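Long-range contacts in nucleoprotein (Rift valley fever virus, PDB 3OUO), which encapsidates the viral genomic RNA into a nuclease-resistant ribonucleoprotein that serves as the template for transcription and replication: residues F28-F33 / T197-A202; W114-L119 / P147-M152. One frame throughout, in Å; residues are numbered along the deposited sequence.

Contact 1. Residues F28-F33 / T197-A202; sequences FAYQGF and TQPMNA. With NO2 (nitrite ion), chain D.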
loop_
_atom_site.group_PDB
_atom_site.type_symbol
_atom_site.label_atom_id
_atom_site.label_comp_id
_atom_site.label_asym_id
_atom_site.label_seq_id
_atom_site.Cartn_x
_atom_site.Cartn_y
_atom_site.Cartn_z
ATOM N N PHE A 28 -23.938 18.597 28.280
ATOM C CA PHE A 28 -23.309 18.328 26.998
ATOM C C PHE A 28 -22.548 17.007 26.956
ATOM O O PHE A 28 -22.019 16.632 25.912
ATOM C CB PHE A 28 -22.375 19.482 26.621
ATOM C CG PHE A 28 -23.069 20.813 26.486
ATOM C CD1 PHE A 28 -24.316 20.911 25.858
ATOM C CD2 PHE A 28 -22.466 21.974 26.956
ATOM C CE1 PHE A 28 -24.949 22.146 25.720
ATOM C CE2 PHE A 28 -23.089 23.202 26.827
ATOM C CZ PHE A 28 -24.333 23.291 26.205
ATOM N N ALA A 29 -22.502 16.306 28.083
ATOM C CA ALA A 29 -21.682 15.104 28.208
ATOM C C ALA A 29 -22.089 14.017 27.219
ATOM O O ALA A 29 -23.255 13.909 26.845
ATOM C CB ALA A 29 -21.719 14.563 29.649
ATOM N N TYR A 30 -21.093 13.239 26.794
ATOM C CA TYR A 30 -21.294 12.022 26.018
ATOM C C TYR A 30 -22.396 11.144 26.623
ATOM O O TYR A 30 -22.412 10.867 27.828
ATOM C CB TYR A 30 -19.977 11.243 25.949
ATOM C CG TYR A 30 -19.995 9.997 25.089
ATOM C CD1 TYR A 30 -19.538 10.030 23.772
ATOM C CD2 TYR A 30 -20.446 8.776 25.600
ATOM C CE1 TYR A 30 -19.543 8.885 22.981
ATOM C CE2 TYR A 30 -20.460 7.628 24.816
ATOM C CZ TYR A 30 -20.005 7.689 23.510
ATOM O OH TYR A 30 -20.015 6.546 22.738
ATOM N N GLN A 31 -23.323 10.740 25.764
ATOM C CA GLN A 31 -24.345 9.765 26.110
ATOM C C GLN A 31 -24.292 8.674 25.064
ATOM O O GLN A 31 -24.411 8.954 23.875
ATOM C CB GLN A 31 -25.740 10.401 26.121
ATOM C CG GLN A 31 -26.836 9.415 26.495
ATOM C CD GLN A 31 -28.220 10.006 26.393
ATOM O OE1 GLN A 31 -28.754 10.187 25.296
ATOM N NE2 GLN A 31 -28.822 10.300 27.540
ATOM N N GLY A 32 -24.109 7.436 25.506
ATOM C CA GLY A 32 -23.996 6.303 24.585
ATOM C C GLY A 32 -25.340 5.877 24.029
ATOM O O GLY A 32 -25.453 5.503 22.855
ATOM N N PHE A 33 -26.357 5.927 24.883
ATOM C CA PHE A 33 -27.716 5.546 24.510
ATOM C C PHE A 33 -28.734 6.186 25.461
ATOM O O PHE A 33 -28.398 6.582 26.582
ATOM C CB PHE A 33 -27.862 4.015 24.510
ATOM C CG PHE A 33 -27.808 3.404 25.881
ATOM C CD1 PHE A 33 -28.965 2.926 26.481
ATOM C CD2 PHE A 33 -26.613 3.334 26.582
ATOM C CE1 PHE A 33 -28.924 2.368 27.767
ATOM C CE2 PHE A 33 -26.561 2.783 27.858
ATOM C CZ PHE A 33 -27.719 2.299 28.452
ATOM N N THR A 197 -13.642 3.659 27.355
ATOM C CA THR A 197 -13.820 4.456 28.565
ATOM C C THR A 197 -14.983 5.462 28.520
ATOM O O THR A 197 -15.645 5.686 29.541
ATOM C CB THR A 197 -12.485 5.143 28.952
ATOM O OG1 THR A 197 -11.719 4.248 29.773
ATOM C CG2 THR A 197 -12.716 6.412 29.717
ATOM N N GLN A 198 -15.236 6.058 27.358
ATOM C CA GLN A 198 -16.320 7.040 27.223
ATOM C C GLN A 198 -17.722 6.441 27.400
ATOM O O GLN A 198 -18.499 6.944 28.208
ATOM C CB GLN A 198 -16.247 7.790 25.890
ATOM C CG GLN A 198 -15.465 9.083 25.927
ATOM C CD GLN A 198 -15.739 9.959 24.712
ATOM O OE1 GLN A 198 -15.949 11.164 24.847
ATOM N NE2 GLN A 198 -15.753 9.355 23.523
ATOM N N PRO A 199 -18.060 5.382 26.635
ATOM C CA PRO A 199 -19.365 4.769 26.898
ATOM C C PRO A 199 -19.458 4.130 28.290
ATOM O O PRO A 199 -20.528 4.147 28.892
ATOM C CB PRO A 199 -19.504 3.716 25.785
ATOM C CG PRO A 199 -18.141 3.538 25.233
ATOM C CD PRO A 199 -17.434 4.833 25.418
HETATM N N MSE A 200 -18.347 3.600 28.800
HETATM C CA MSE A 200 -18.318 3.038 30.152
HETATM C C MSE A 200 -18.726 4.088 31.202
HETATM O O MSE A 200 -19.715 3.904 31.928
HETATM C CB MSE A 200 -16.942 2.447 30.478
HETATM C CG MSE A 200 -16.854 1.833 31.870
HETATM SE SE MSE A 200 -15.095 1.154 32.329
HETATM C CE MSE A 200 -14.411 2.662 33.349
ATOM N N ASN A 201 -17.974 5.189 31.250
ATOM C CA ASN A 201 -18.223 6.278 32.199
ATOM C C ASN A 201 -19.601 6.927 32.033
ATOM O O ASN A 201 -20.253 7.277 33.018
ATOM C CB ASN A 201 -17.108 7.336 32.117
ATOM C CG ASN A 201 -15.834 6.911 32.847
ATOM O OD1 ASN A 201 -15.885 6.324 33.936
ATOM N ND2 ASN A 201 -14.678 7.218 32.252
ATOM N N ALA A 202 -20.050 7.051 30.786
ATOM C CA ALA A 202 -21.389 7.568 30.496
ATOM C C ALA A 202 -22.507 6.751 31.157
ATOM O O ALA A 202 -23.455 7.319 31.700
ATOM C CB ALA A 202 -21.612 7.660 28.991
HETATM N N NO2 D . -25.174 5.957 28.895
HETATM O O1 NO2 D . -26.428 6.291 29.536
HETATM O O2 NO2 D . -24.814 7.056 28.024
#

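Contact 2. Residues W114-L119 / P147-M152; sequences WTCQAL and PSFAGM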
loop_
_atom_site.group_PDB
_atom_site.type_symbol
_atom_site.label_atom_id
_atom_site.label_comp_id
_atom_site.label_asym_id
_atom_site.label_seq_id
_atom_site.Cartn_x
_atom_site.Cartn_y
_atom_site.Cartn_z
ATOM N N TRP A 114 -30.921 -7.442 33.592
ATOM C CA TRP A 114 -31.193 -8.798 33.125
ATOM C C TRP A 114 -30.040 -9.334 32.270
ATOM O O TRP A 114 -29.620 -10.475 32.442
ATOM C CB TRP A 114 -32.503 -8.841 32.342
ATOM C CG TRP A 114 -32.986 -10.236 32.078
ATOM C CD1 TRP A 114 -33.787 -10.989 32.885
ATOM C CD2 TRP A 114 -32.677 -11.057 30.938
ATOM N NE1 TRP A 114 -34.011 -12.224 32.314
ATOM C CE2 TRP A 114 -33.341 -12.291 31.119
ATOM C CE3 TRP A 114 -31.906 -10.866 29.783
ATOM C CZ2 TRP A 114 -33.254 -13.334 30.187
ATOM C CZ3 TRP A 114 -31.829 -11.895 28.852
ATOM C CH2 TRP A 114 -32.490 -13.114 29.064
ATOM N N THR A 115 -29.557 -8.507 31.341
ATOM C CA THR A 115 -28.397 -8.822 30.502
ATOM C C THR A 115 -27.251 -9.417 31.311
ATOM O O THR A 115 -26.719 -10.461 30.942
ATOM C CB THR A 115 -27.891 -7.564 29.764
ATOM O OG1 THR A 115 -28.956 -7.014 28.993
ATOM C CG2 THR A 115 -26.704 -7.890 28.843
ATOM N N CYS A 116 -26.892 -8.766 32.419
ATOM C CA CYS A 116 -25.755 -9.195 33.235
ATOM C C CYS A 116 -25.980 -10.536 33.950
ATOM O O CYS A 116 -25.021 -11.271 34.195
ATOM C CB CYS A 116 -25.337 -8.099 34.230
ATOM S SG CYS A 116 -24.751 -6.582 33.427
ATOM N N GLN A 117 -27.233 -10.848 34.279
ATOM C CA GLN A 117 -27.577 -12.157 34.850
ATOM C C GLN A 117 -27.503 -13.225 33.764
ATOM O O GLN A 117 -27.076 -14.353 34.019
ATOM C CB GLN A 117 -28.982 -12.151 35.460
ATOM C CG GLN A 117 -29.168 -11.279 36.714
ATOM C CD GLN A 117 -30.619 -11.205 37.143
ATOM O OE1 GLN A 117 -31.196 -12.199 37.598
ATOM N NE2 GLN A 117 -31.223 -10.028 36.996
ATOM N N ALA A 118 -27.915 -12.859 32.551
ATOM C CA ALA A 118 -27.898 -13.775 31.407
ATOM C C ALA A 118 -26.473 -14.216 31.019
ATOM O O ALA A 118 -26.275 -15.323 30.489
ATOM C CB ALA A 118 -28.628 -13.157 30.212
ATOM N N LEU A 119 -25.492 -13.351 31.288
ATOM C CA LEU A 119 -24.076 -13.664 31.056
ATOM C C LEU A 119 -23.595 -14.929 31.772
ATOM O O LEU A 119 -22.692 -15.622 31.281
ATOM C CB LEU A 119 -23.180 -12.479 31.452
ATOM C CG LEU A 119 -23.337 -11.173 30.656
ATOM C CD1 LEU A 119 -22.608 -10.031 31.349
ATOM C CD2 LEU A 119 -22.857 -11.324 29.208
ATOM N N PRO A 147 -20.390 -4.651 27.999
ATOM C CA PRO A 147 -20.405 -3.203 28.202
ATOM C C PRO A 147 -21.625 -2.720 29.003
ATOM O O PRO A 147 -21.503 -1.774 29.772
ATOM C CB PRO A 147 -20.431 -2.664 26.767
ATOM C CG PRO A 147 -19.627 -3.669 26.016
ATOM C CD PRO A 147 -20.048 -4.991 26.603
ATOM N N SER A 148 -22.767 -3.391 28.838
ATOM C CA SER A 148 -23.989 -3.139 29.620
ATOM C C SER A 148 -23.750 -3.010 31.119
ATOM O O SER A 148 -24.451 -2.261 31.808
ATOM C CB SER A 148 -24.991 -4.281 29.430
ATOM O OG SER A 148 -25.409 -4.378 28.092
ATOM N N PHE A 149 -22.788 -3.773 31.626
ATOM C CA PHE A 149 -22.530 -3.808 33.059
ATOM C C PHE A 149 -22.293 -2.427 33.651
ATOM O O PHE A 149 -22.621 -2.192 34.814
ATOM C CB PHE A 149 -21.357 -4.731 33.417
ATOM C CG PHE A 149 -20.942 -4.620 34.862
ATOM C CD1 PHE A 149 -21.685 -5.248 35.860
ATOM C CD2 PHE A 149 -19.842 -3.844 35.226
ATOM C CE1 PHE A 149 -21.332 -5.123 37.194
ATOM C CE2 PHE A 149 -19.473 -3.715 36.566
ATOM C CZ PHE A 149 -20.218 -4.353 37.553
ATOM N N ALA A 150 -21.726 -1.519 32.857
ATOM C CA ALA A 150 -21.420 -0.168 33.332
ATOM C C ALA A 150 -22.657 0.548 33.905
ATOM O O ALA A 150 -22.529 1.396 34.782
ATOM C CB ALA A 150 -20.784 0.653 32.226
ATOM N N GLY A 151 -23.845 0.180 33.422
ATOM C CA GLY A 151 -25.105 0.792 33.860
ATOM C C GLY A 151 -25.545 0.299 35.224
ATOM O O GLY A 151 -26.504 0.814 35.802
HETATM N N MSE A 152 -24.840 -0.702 35.749
HETATM C CA MSE A 152 -25.138 -1.237 37.068
HETATM C C MSE A 152 -24.191 -0.694 38.146
HETATM O O MSE A 152 -24.319 -1.049 39.322
HETATM C CB MSE A 152 -25.085 -2.770 37.042
HETATM C CG MSE A 152 -26.152 -3.422 36.190
HETATM SE SE MSE A 152 -27.860 -3.339 37.063
HETATM C CE MSE A 152 -28.650 -1.761 36.204
#

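Contact 1. Residues F28-F33 / T197-A202
Tyr30 leans its ring across helix 189-204, and the tight part of the contact is gathered round that ring. With CG anti to the backbone N (chi1 -176°), the ring is carried out from the loop to the helix. Gln198 CB lies over the middle of one face in a CH-pi contact, 4.2 Å from the centroid of the Tyr30 ring, and the Gln198 amide follows along the CD1 side with its plane tilted 33° from the ring. Ala202 CB meets the ring edge in its plane, 3.8 Å from Tyr30 CD2, and also packs 3.5 Å from Tyr30 O. Pro199 CA comes obliquely to Tyr30 CE2 at 3.7 Å. At Gly32 and Phe33 the contact thins out, and a nitrite ion, probably from the crystallisation liquor, lies there: Gly32 N donates a 2.6 Å hydrogen bond to nitrite O2, Ala202 CB touches the same oxygen, and the Phe33 ring lies obliquely beside the ion. No hydrogen bond links the two segments directly, and Gln198 and Pro199 are solvent-exposed. Lys74 of a second subunit bonds Gly32 O. Tyr30 and Phe33 probably bind RNA, as in relatives, consistent with a place on the RNA-binding surface of a phlebovirus nucleoprotein.

Contact 2. Residues W114-L119 / P147-M152
Ser148 OG, which touches Thr115 CG2 across the contact at 3.8 Å, is gripped by a hydrogen bond with His146 ND1 and a weak one with Ala108 O. The contact is a buried helix-to-3-10 packing in the all-helical phlebovirus nucleoprotein fold, setting one side of helix 112-122 against the 3-10 segment 147-152. The 3-10 segment is held by successive i to i+3 backbone bonds, the shortest from Met152 N to Phe149 O at 2.8 Å. Thr115 divides its two branches: with CG2 anti to the backbone N, the methyl faces Ser148, while OG1 is hydrogen-bonded with Ala108 O and Leu111 O in the preceding part of the chain. Ala108 O is thus shared by Thr115 OG1 and, weakly, Ser148 OG; no hydrogen bond runs directly between the two segments. Beside this pair the backbones come nearest at Cys116 and Phe149, whose CA atoms are 6.3 Å apart. The CG methylene of selenomethionine Met152 approaches the Cys116 sulfur more loosely, 4.4 Å from Cys116 SG. Phe149, its CG anti to the backbone N (chi1 171°), holds its ring beside the sulfur and also meets the ring of His169 on helix 159-180. Cys116 SG makes a sulfur-aromatic contact at the edge of the Phe149 ring, 5.4 Å from its centroid and 84° off the normal, and comes within 3.6 Å of Phe149 CA.

From the N terminus, the chain leaves helix 18-28 and enters the loop 28-33, inside the region essential for oligomerization, where contact 1 opens. It then runs through several helices to helix 112-122, the first side of contact 2, which closes a short loop of 27 intervening residues at 147-152. Helix 159-180 follows, and helix 189-204 returns to close contact 1 across 163 residues, so contact 2 is nested inside the loop that contact 1 closes. Their centres lie about 16 Å apart, yet they touch: Met200 O packs 3.4 Å from Ala150 CB. Helix 189-204 therefore bridges the surface loop 28-33 and the buried 3-10 segment 147-152, which rests on helix 112-122.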